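Local coordinates for protein TRAP dicarboxylate transporter-DctP subunit (Desulfovibrio desulfuricans subsp. desulfuricans, PDB 4NHB) that binds sn-glycerol-3-phosphate and probably delivers it, as a periplasmic solute-binding protein, to a TRAP-type membrane transporter, at residues I216-L230 against A280-P294. Numbering follows the deposited sequence.
Sequences IVSLKMYEITPEISL and AKATILANKGNIHEP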
loop_
_atom_site.group_PDB
_atom_site.type_symbol
_atom_site.label_atom_id
_atom_site.label_comp_id
_atom_site.label_asym_id
_atom_site.label_seq_id
_atom_site.Cartn_x
_atom_site.Cartn_y
_atom_site.Cartn_z
ATOM N N ILE A 216 -3.089 9.881 -7.130
ATOM C CA ILE A 216 -3.740 11.132 -7.470
ATOM C C ILE A 216 -3.410 11.549 -8.895
ATOM O O ILE A 216 -4.299 11.978 -9.620
ATOM C CB ILE A 216 -3.336 12.246 -6.504
ATOM C CG1 ILE A 216 -3.960 11.997 -5.145
ATOM C CG2 ILE A 216 -3.714 13.598 -7.062
ATOM C CD1 ILE A 216 -3.284 12.774 -4.027
ATOM N N VAL A 217 -2.147 11.407 -9.314
ATOM C CA VAL A 217 -1.777 11.775 -10.670
ATOM C C VAL A 217 -2.228 10.733 -11.688
ATOM O O VAL A 217 -2.733 11.066 -12.751
ATOM C CB VAL A 217 -0.253 12.004 -10.787
ATOM C CG1 VAL A 217 0.215 11.899 -12.252
ATOM C CG2 VAL A 217 0.084 13.349 -10.167
ATOM N N SER A 218 -2.051 9.466 -11.343
ATOM C CA SER A 218 -2.436 8.391 -12.220
ATOM C C SER A 218 -3.901 8.454 -12.601
ATOM O O SER A 218 -4.232 8.244 -13.778
ATOM C CB SER A 218 -2.102 7.033 -11.605
ATOM O OG SER A 218 -2.561 6.040 -12.468
ATOM N N LEU A 219 -4.777 8.747 -11.641
ATOM C CA LEU A 219 -6.204 8.835 -11.944
ATOM C C LEU A 219 -6.644 10.239 -12.345
ATOM O O LEU A 219 -7.830 10.498 -12.570
ATOM C CB LEU A 219 -7.035 8.340 -10.756
ATOM C CG LEU A 219 -7.253 6.812 -10.631
ATOM C CD1 LEU A 219 -5.917 6.037 -10.532
ATOM C CD2 LEU A 219 -8.126 6.531 -9.416
ATOM N N LYS A 220 -5.670 11.131 -12.447
ATOM C CA LYS A 220 -5.906 12.528 -12.781
ATOM C C LYS A 220 -7.004 13.123 -11.894
ATOM O O LYS A 220 -7.916 13.804 -12.359
ATOM C CB LYS A 220 -6.239 12.674 -14.267
ATOM C CG LYS A 220 -5.110 12.187 -15.187
ATOM C CD LYS A 220 -5.424 12.430 -16.654
ATOM C CE LYS A 220 -4.367 11.809 -17.558
ATOM N NZ LYS A 220 -4.280 10.321 -17.417
ATOM N N MET A 221 -6.881 12.872 -10.604
ATOM C CA MET A 221 -7.872 13.304 -9.628
ATOM C C MET A 221 -7.969 14.828 -9.572
ATOM O O MET A 221 -9.047 15.381 -9.299
ATOM C CB MET A 221 -7.516 12.759 -8.258
ATOM C CG MET A 221 -7.516 11.191 -8.144
ATOM S SD MET A 221 -7.493 10.748 -6.385
ATOM C CE MET A 221 -7.182 8.950 -6.364
ATOM N N TYR A 222 -6.850 15.491 -9.852
ATOM C CA TYR A 222 -6.738 16.958 -9.706
ATOM C C TYR A 222 -7.592 17.713 -10.726
ATOM O O TYR A 222 -7.889 18.874 -10.522
ATOM C CB TYR A 222 -5.271 17.411 -9.786
ATOM C CG TYR A 222 -4.552 16.906 -11.007
ATOM C CD1 TYR A 222 -4.665 17.580 -12.219
ATOM C CD2 TYR A 222 -3.760 15.760 -10.959
ATOM C CE1 TYR A 222 -4.033 17.136 -13.338
ATOM C CE2 TYR A 222 -3.118 15.308 -12.083
ATOM C CZ TYR A 222 -3.262 16.007 -13.280
ATOM O OH TYR A 222 -2.636 15.585 -14.434
ATOM N N GLU A 223 -8.032 17.024 -11.777
ATOM C CA GLU A 223 -8.993 17.560 -12.738
ATOM C C GLU A 223 -10.405 17.747 -12.163
ATOM O O GLU A 223 -11.213 18.480 -12.722
ATOM C CB GLU A 223 -9.096 16.628 -13.953
ATOM C CG GLU A 223 -7.931 16.767 -14.935
ATOM C CD GLU A 223 -8.011 15.805 -16.099
ATOM O OE1 GLU A 223 -8.926 14.946 -16.139
ATOM O OE2 GLU A 223 -7.132 15.900 -16.981
ATOM N N ILE A 224 -10.707 17.039 -11.082
ATOM C CA ILE A 224 -12.033 17.061 -10.463
ATOM C C ILE A 224 -11.943 17.620 -9.045
ATOM O O ILE A 224 -12.791 18.393 -8.607
ATOM C CB ILE A 224 -12.648 15.628 -10.473
ATOM C CG1 ILE A 224 -12.913 15.210 -11.914
ATOM C CG2 ILE A 224 -13.925 15.561 -9.683
ATOM C CD1 ILE A 224 -13.176 13.739 -12.087
ATOM N N THR A 225 -10.900 17.218 -8.329
ATOM C CA THR A 225 -10.644 17.662 -6.966
ATOM C C THR A 225 -9.275 18.318 -6.958
ATOM O O THR A 225 -8.273 17.671 -6.677
ATOM C CB THR A 225 -10.609 16.475 -5.995
ATOM O OG1 THR A 225 -9.715 15.450 -6.495
ATOM C CG2 THR A 225 -11.990 15.881 -5.850
ATOM N N PRO A 226 -9.217 19.597 -7.301
ATOM C CA PRO A 226 -7.917 20.178 -7.641
ATOM C C PRO A 226 -7.067 20.547 -6.429
ATOM O O PRO A 226 -5.888 20.842 -6.598
ATOM C CB PRO A 226 -8.295 21.451 -8.441
ATOM C CG PRO A 226 -9.752 21.379 -8.643
ATOM C CD PRO A 226 -10.331 20.507 -7.604
ATOM N N GLU A 227 -7.651 20.543 -5.240
ATOM C CA GLU A 227 -6.948 21.044 -4.072
ATOM C C GLU A 227 -6.330 19.884 -3.286
ATOM O O GLU A 227 -7.019 19.064 -2.712
ATOM C CB GLU A 227 -7.886 21.839 -3.169
ATOM C CG GLU A 227 -8.918 22.737 -3.919
ATOM C CD GLU A 227 -8.335 24.012 -4.506
ATOM O OE1 GLU A 227 -7.200 24.390 -4.154
ATOM O OE2 GLU A 227 -9.035 24.651 -5.323
ATOM N N ILE A 228 -5.020 19.817 -3.296
ATOM C CA ILE A 228 -4.339 18.794 -2.521
ATOM C C ILE A 228 -3.745 19.415 -1.266
ATOM O O ILE A 228 -3.114 20.493 -1.333
ATOM C CB ILE A 228 -3.223 18.136 -3.323
ATOM C CG1 ILE A 228 -3.802 17.122 -4.321
ATOM C CG2 ILE A 228 -2.292 17.381 -2.358
ATOM C CD1 ILE A 228 -4.606 17.716 -5.457
ATOM N N SER A 229 -3.946 18.779 -0.121
ATOM C CA SER A 229 -3.268 19.233 1.100
ATOM C C SER A 229 -2.289 18.154 1.569
ATOM O O SER A 229 -2.651 17.002 1.749
ATOM C CB SER A 229 -4.254 19.608 2.212
ATOM O OG SER A 229 -4.926 20.846 1.943
ATOM N N LEU A 230 -1.034 18.545 1.720
ATOM C CA LEU A 230 -0.003 17.625 2.151
ATOM C C LEU A 230 -0.196 17.326 3.606
ATOM O O LEU A 230 -0.257 18.224 4.424
ATOM C CB LEU A 230 1.366 18.230 1.898
ATOM C CG LEU A 230 1.587 18.512 0.418
ATOM C CD1 LEU A 230 2.986 19.045 0.163
ATOM C CD2 LEU A 230 1.335 17.271 -0.428
ATOM N N ALA A 280 5.306 14.681 -9.343
ATOM C CA ALA A 280 3.847 14.734 -9.120
ATOM C C ALA A 280 3.411 16.052 -8.528
ATOM O O ALA A 280 2.373 16.602 -8.879
ATOM C CB ALA A 280 3.388 13.610 -8.202
ATOM N N LYS A 281 4.208 16.554 -7.610
ATOM C CA LYS A 281 3.859 17.803 -6.964
ATOM C C LYS A 281 3.953 18.925 -7.995
ATOM O O LYS A 281 3.083 19.817 -8.072
ATOM C CB LYS A 281 4.810 18.031 -5.769
ATOM C CG LYS A 281 4.288 17.517 -4.453
ATOM C CD LYS A 281 5.395 17.469 -3.365
ATOM C CE LYS A 281 4.934 16.684 -2.123
ATOM N NZ LYS A 281 6.055 16.291 -1.194
ATOM N N ALA A 282 5.011 18.877 -8.792
ATOM C CA ALA A 282 5.211 19.870 -9.821
ATOM C C ALA A 282 3.991 19.805 -10.732
ATOM O O ALA A 282 3.280 20.791 -10.887
ATOM C CB ALA A 282 6.493 19.596 -10.587
ATOM N N THR A 283 3.733 18.613 -11.271
ATOM C CA THR A 283 2.651 18.382 -12.219
ATOM C C THR A 283 1.315 18.959 -11.749
ATOM O O THR A 283 0.607 19.596 -12.521
ATOM C CB THR A 283 2.473 16.880 -12.494
ATOM O OG1 THR A 283 3.678 16.341 -13.052
ATOM C CG2 THR A 283 1.345 16.640 -13.456
ATOM N N ILE A 284 0.964 18.725 -10.490
ATOM C CA ILE A 284 -0.251 19.295 -9.930
ATOM C C ILE A 284 -0.239 20.813 -10.080
ATOM O O ILE A 284 -1.208 21.400 -10.556
ATOM C CB ILE A 284 -0.425 18.871 -8.475
ATOM C CG1 ILE A 284 -0.660 17.350 -8.433
ATOM C CG2 ILE A 284 -1.609 19.523 -7.855
ATOM C CD1 ILE A 284 -0.825 16.814 -7.075
ATOM N N LEU A 285 0.877 21.437 -9.720
ATOM C CA LEU A 285 0.968 22.899 -9.695
ATOM C C LEU A 285 0.982 23.494 -11.094
ATOM O O LEU A 285 0.585 24.649 -11.284
ATOM C CB LEU A 285 2.215 23.354 -8.946
ATOM C CG LEU A 285 2.241 23.093 -7.437
ATOM C CD1 LEU A 285 3.496 23.693 -6.850
ATOM C CD2 LEU A 285 1.015 23.650 -6.762
ATOM N N ALA A 286 1.455 22.717 -12.063
ATOM C CA ALA A 286 1.404 23.115 -13.467
ATOM C C ALA A 286 -0.013 23.074 -14.078
ATOM O O ALA A 286 -0.320 23.833 -14.996
ATOM C CB ALA A 286 2.347 22.217 -14.291
ATOM N N ASN A 287 -0.874 22.203 -13.567
ATOM C CA ASN A 287 -2.157 21.919 -14.211
ATOM C C ASN A 287 -3.369 22.336 -13.396
ATOM O O ASN A 287 -4.282 21.534 -13.132
ATOM C CB ASN A 287 -2.246 20.428 -14.517
ATOM C CG ASN A 287 -1.271 19.996 -15.592
ATOM O OD1 ASN A 287 -1.172 20.620 -16.656
ATOM N ND2 ASN A 287 -0.546 18.919 -15.326
ATOM N N LYS A 288 -3.375 23.601 -12.996
ATOM C CA LYS A 288 -4.510 24.193 -12.298
ATOM C C LYS A 288 -4.814 23.496 -10.987
ATOM O O LYS A 288 -5.866 23.735 -10.404
ATOM C CB LYS A 288 -5.759 24.169 -13.188
ATOM C CG LYS A 288 -5.474 24.553 -14.625
ATOM C CD LYS A 288 -6.750 24.707 -15.439
ATOM C CE LYS A 288 -6.437 25.167 -16.845
ATOM N NZ LYS A 288 -5.628 26.409 -16.821
ATOM N N GLY A 289 -3.909 22.632 -10.523
ATOM C CA GLY A 289 -4.038 22.065 -9.198
ATOM C C GLY A 289 -3.450 23.007 -8.157
ATOM O O GLY A 289 -2.579 23.826 -8.472
ATOM N N ASN A 290 -3.909 22.889 -6.918
ATOM C CA ASN A 290 -3.321 23.638 -5.821
ATOM C C ASN A 290 -2.767 22.707 -4.741
ATOM O O ASN A 290 -3.302 21.622 -4.496
ATOM C CB ASN A 290 -4.367 24.573 -5.217
ATOM C CG ASN A 290 -4.755 25.718 -6.161
ATOM O OD1 ASN A 290 -4.243 25.822 -7.283
ATOM N ND2 ASN A 290 -5.680 26.570 -5.710
ATOM N N ILE A 291 -1.684 23.129 -4.105
ATOM C CA ILE A 291 -1.169 22.398 -2.968
ATOM C C ILE A 291 -1.229 23.287 -1.755
ATOM O O ILE A 291 -0.760 24.410 -1.788
ATOM C CB ILE A 291 0.284 21.920 -3.195
ATOM C CG1 ILE A 291 0.305 20.946 -4.386
ATOM C CG2 ILE A 291 0.824 21.278 -1.929
ATOM C CD1 ILE A 291 1.696 20.510 -4.840
ATOM N N HIS A 292 -1.781 22.757 -0.681
ATOM C CA HIS A 292 -1.975 23.517 0.522
ATOM C C HIS A 292 -1.201 22.896 1.656
ATOM O O HIS A 292 -0.767 21.744 1.588
ATOM C CB HIS A 292 -3.455 23.559 0.886
ATOM C CG HIS A 292 -4.321 24.115 -0.196
ATOM N ND1 HIS A 292 -4.098 25.349 -0.768
ATOM C CD2 HIS A 292 -5.408 23.603 -0.818
ATOM C CE1 HIS A 292 -5.013 25.575 -1.694
ATOM N NE2 HIS A 292 -5.822 24.532 -1.742
ATOM N N GLU A 293 -1.067 23.688 2.708
ATOM C CA GLU A 293 -0.364 23.300 3.911
ATOM C C GLU A 293 -1.361 23.339 5.058
ATOM O O GLU A 293 -1.873 24.410 5.419
ATOM C CB GLU A 293 0.804 24.273 4.177
ATOM C CG GLU A 293 1.721 23.805 5.295
ATOM C CD GLU A 293 2.762 22.807 4.816
ATOM O OE1 GLU A 293 2.429 21.607 4.661
ATOM O OE2 GLU A 293 3.917 23.242 4.585
ATOM N N PRO A 294 -1.664 22.179 5.643
ATOM C CA PRO A 294 -2.585 22.347 6.759
ATOM C C PRO A 294 -2.071 23.465 7.668
ATOM O O PRO A 294 -0.903 23.874 7.593
ATOM C CB PRO A 294 -2.534 20.992 7.479
ATOM C CG PRO A 294 -2.055 20.032 6.465
ATOM C CD PRO A 294 -1.150 20.802 5.538
#
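On one face of a parallel strand pairing, Glu227 reaches along the strand to His292, two residues beyond its own bridge partner Asn290, and NE2 of His292 donates to OE1 of Glu227 over 2.8 Å. The carboxylate and imidazole planes lie 13° apart, but NE2 meets OE1 on its anti side from 29° out of the carboxylate plane. A bend at chi2 (-76°) folds Glu227 toward the neighbouring strand. Ser229 OG lies in the ring plane at its edge, 3.9 Å from His292 CD2. Beneath these side chains the backbone bonds alternate as in a parallel pairing, Ile228 N to Asn290 O and His292 N to Ile228 O. On the other face, Ile228 and Ile291 turn toward apolar neighbours: Ile228 crosses Ile284 at about a right angle, CG1 4.1 Å from Ile284 CD1, and Ile291 CG2 lies 3.7 Å from Leu230 CG. Leu230 also meets CE of the extended Lys281 chain. On the helix side, Tyr222 runs obliquely past Asn287, and Val217 CG2 reaches Ala280 CB. Helix 252-286 thereby packs against helix 213-218, and strand 290-292 joins the mixed sheet beside strand 227-229, whose other neighbour, strand 146-155, carries the ligand-binding Arg151.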